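Local coordinates for protein adenine phosphoribosyltransferase, putative (Trypanosoma brucei brucei, PDB 5VN4) that probably catalyses the salvage of adenine, transferring the phosphoribosyl group of 5-phospho-alpha-D-ribose 1-diphosphate to the base to give AMP and diphosphate, at residues Gly166-Asp171 with His196-Gly201. Residues are numbered along the deposited sequence; the frame is centred on the assembly and turned at random.
Sequences GVQLVD and HTFAGG
Phe198 sets its ring against three side chains of helix 161-172, Val167, Gln168 and Asp171, in the phosphoribosyltransferase fold, where this helix packs against the parallel strand 149-153 through Val167 and Val170. The phenylalanine follows directly on helix 192-197, where the backbone turns out of the helix, and with CG anti to its backbone N (chi1 174°) the ring reaches over to the neighbouring helix. Val167 and Phe198 run past each other in opposite directions, CG1 of Val167 3.8 Å from Phe198 CD2, oblique to the ring. One turn along, Asp171 meets the ring at its edge, CG lying 3.8 Å from Phe198 CE2, with the carboxylate nearly perpendicular to the ring. That carboxylate is tied down from outside: OD1 accepts a hydrogen bond from Tyr203 OH and forms a salt bridge with Arg202, while OD2 pairs with Lys240 of the second subunit, which brings this end of the contact to the dimer interface. Gln168 uses its aliphatic part here; its OE1 is hydrogen-bonded to the backbone N of Glu123. No hydrogen bond joins the two segments, and the contact lies away from the active site. The methylene of Gln168 makes an off-centre CH-pi contact, with CG 4.2 Å from the centroid of the Phe198 ring and 29° off its normal.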
ATOM      1  N   GLY A 166      -2.587  -5.758  15.302  1.00 12.53           N
ATOM      2  CA  GLY A 166      -1.703  -6.699  14.636  1.00 13.45           C
ATOM      3  C   GLY A 166      -1.153  -7.744  15.583  1.00 12.47           C
ATOM      4  O   GLY A 166      -1.083  -8.927  15.233  1.00 13.55           O
ATOM      5  N   VAL A 167      -0.778  -7.331  16.801  1.00 12.70           N
ATOM      6  CA  VAL A 167      -0.296  -8.284  17.802  1.00 12.95           C
ATOM      7  C   VAL A 167      -1.361  -9.328  18.109  1.00 13.27           C
ATOM      8  O   VAL A 167      -1.060 -10.520  18.227  1.00 14.01           O
ATOM      9  CB  VAL A 167       0.170  -7.544  19.075  1.00 13.55           C
ATOM     10  CG1 VAL A 167       0.500  -8.533  20.197  1.00 15.19           C
ATOM     11  CG2 VAL A 167       1.376  -6.662  18.777  1.00 14.83           C
ATOM     12  N   GLN A 168      -2.621  -8.902  18.228  1.00 13.09           N
ATOM     13  CA  GLN A 168      -3.709  -9.851  18.471  1.00 13.18           C
ATOM     14  C   GLN A 168      -3.806 -10.883  17.355  1.00 13.37           C
ATOM     15  O   GLN A 168      -4.018 -12.074  17.618  1.00 14.28           O
ATOM     16  CB  GLN A 168      -5.031  -9.101  18.639  1.00 13.44           C
ATOM     17  CG  GLN A 168      -5.070  -8.276  19.913  1.00 13.82           C
ATOM     18  CD  GLN A 168      -6.211  -7.278  19.971  1.00 15.60           C
ATOM     19  OE1 GLN A 168      -6.839  -6.974  18.960  1.00 17.73           O
ATOM     20  NE2 GLN A 168      -6.475  -6.747  21.172  1.00 16.59           N
ATOM     21  N   LEU A 169      -3.629 -10.455  16.101  1.00 12.81           N
ATOM     22  CA  LEU A 169      -3.719 -11.378  14.974  1.00 13.20           C
ATOM     23  C   LEU A 169      -2.517 -12.317  14.919  1.00 13.31           C
ATOM     24  O   LEU A 169      -2.666 -13.502  14.593  1.00 14.75           O
ATOM     25  CB  LEU A 169      -3.864 -10.586  13.676  1.00 13.25           C
ATOM     26  CG  LEU A 169      -5.151  -9.768  13.554  1.00 13.90           C
ATOM     27  CD1 LEU A 169      -5.076  -8.843  12.339  1.00 14.41           C
ATOM     28  CD2 LEU A 169      -6.383 -10.673  13.469  1.00 14.88           C
ATOM     29  N   VAL A 170      -1.318 -11.812  15.230  1.00 13.56           N
ATOM     30  CA  VAL A 170      -0.145 -12.680  15.315  1.00 13.37           C
ATOM     31  C   VAL A 170      -0.342 -13.714  16.414  1.00 13.64           C
ATOM     32  O   VAL A 170      -0.080 -14.911  16.227  1.00 15.01           O
ATOM     33  CB  VAL A 170       1.122 -11.832  15.542  1.00 13.84           C
ATOM     34  CG1 VAL A 170       2.321 -12.721  15.838  1.00 15.08           C
ATOM     35  CG2 VAL A 170       1.387 -10.937  14.341  1.00 14.10           C
ATOM     36  N   ASP A 171      -0.824 -13.259  17.570  1.00 14.33           N
ATOM     37  CA  ASP A 171      -1.097 -14.129  18.705  1.00 14.68           C
ATOM     38  C   ASP A 171      -2.135 -15.192  18.360  1.00 14.56           C
ATOM     39  O   ASP A 171      -2.053 -16.328  18.844  1.00 15.87           O
ATOM     40  CB  ASP A 171      -1.574 -13.253  19.867  1.00 14.76           C
ATOM     41  CG  ASP A 171      -1.779 -14.027  21.139  1.00 16.90           C
ATOM     42  OD1 ASP A 171      -0.765 -14.375  21.782  1.00 17.31           O
ATOM     43  OD2 ASP A 171      -2.949 -14.266  21.501  1.00 19.04           O
ATOM     44  N   HIS A 196       3.058  -4.267  24.589  1.00 13.76           N
ATOM     45  CA  HIS A 196       3.924  -4.812  25.629  1.00 13.84           C
ATOM     46  C   HIS A 196       3.172  -5.235  26.879  1.00 15.26           C
ATOM     47  O   HIS A 196       3.765  -5.892  27.742  1.00 17.97           O
ATOM     48  CB  HIS A 196       5.006  -3.806  26.017  1.00 14.36           C
ATOM     49  CG  HIS A 196       6.092  -3.675  25.000  1.00 14.07           C
ATOM     50  ND1 HIS A 196       7.062  -2.699  25.069  1.00 16.25           N
ATOM     51  CD2 HIS A 196       6.362  -4.395  23.885  1.00 14.39           C
ATOM     52  CE1 HIS A 196       7.883  -2.824  24.041  1.00 15.83           C
ATOM     53  NE2 HIS A 196       7.482  -3.846  23.307  1.00 15.34           N
ATOM     54  N   THR A 197       1.899  -4.883  27.006  1.00 15.80           N
ATOM     55  CA  THR A 197       1.123  -5.288  28.167  1.00 16.75           C
ATOM     56  C   THR A 197      -0.004  -6.250  27.816  1.00 16.63           C
ATOM     57  O   THR A 197      -0.547  -6.894  28.718  1.00 18.31           O
ATOM     58  CB  THR A 197       0.617  -4.064  28.955  1.00 19.62           C
ATOM     59  OG1 THR A 197      -0.208  -3.248  28.129  1.00 20.33           O
ATOM     60  CG2 THR A 197       1.784  -3.220  29.456  1.00 20.33           C
ATOM     61  N   PHE A 198      -0.320  -6.404  26.527  1.00 16.07           N
ATOM     62  CA  PHE A 198      -1.294  -7.391  26.069  1.00 16.09           C
ATOM     63  C   PHE A 198      -0.957  -8.783  26.598  1.00 17.86           C
ATOM     64  O   PHE A 198       0.210  -9.182  26.649  1.00 18.21           O
ATOM     65  CB  PHE A 198      -1.290  -7.418  24.532  1.00 15.58           C
ATOM     66  CG  PHE A 198      -2.156  -8.498  23.932  1.00 15.99           C
ATOM     67  CD1 PHE A 198      -3.535  -8.451  24.062  1.00 16.74           C
ATOM     68  CD2 PHE A 198      -1.593  -9.552  23.233  1.00 16.82           C
ATOM     69  CE1 PHE A 198      -4.337  -9.439  23.510  1.00 17.78           C
ATOM     70  CE2 PHE A 198      -2.392 -10.551  22.669  1.00 18.43           C
ATOM     71  CZ  PHE A 198      -3.764 -10.494  22.811  1.00 18.52           C
ATOM     72  N   ALA A 199      -1.995  -9.525  26.992  1.00 18.84           N
ATOM     73  CA  ALA A 199      -1.846 -10.923  27.401  1.00 21.66           C
ATOM     74  C   ALA A 199      -0.795 -11.080  28.498  1.00 23.66           C
ATOM     75  O   ALA A 199       0.068 -11.960  28.445  1.00 24.78           O
ATOM     76  CB  ALA A 199      -1.561 -11.838  26.207  1.00 22.62           C
ATOM     77  N   GLY A 200      -0.850 -10.189  29.482  1.00 23.41           N
ATOM     78  CA  GLY A 200       0.044 -10.271  30.625  1.00 23.63           C
ATOM     79  C   GLY A 200       1.507 -10.064  30.303  1.00 23.44           C
ATOM     80  O   GLY A 200       2.370 -10.549  31.044  1.00 25.25           O
ATOM     81  N   GLY A 201       1.818  -9.353  29.222  1.00 20.80           N
ATOM     82  CA  GLY A 201       3.198  -9.073  28.878  1.00 20.65           C
ATOM     83  C   GLY A 201       3.852 -10.084  27.969  1.00 19.95           C
ATOM     84  O   GLY A 201       5.084 -10.079  27.850  1.00 20.96           O
TER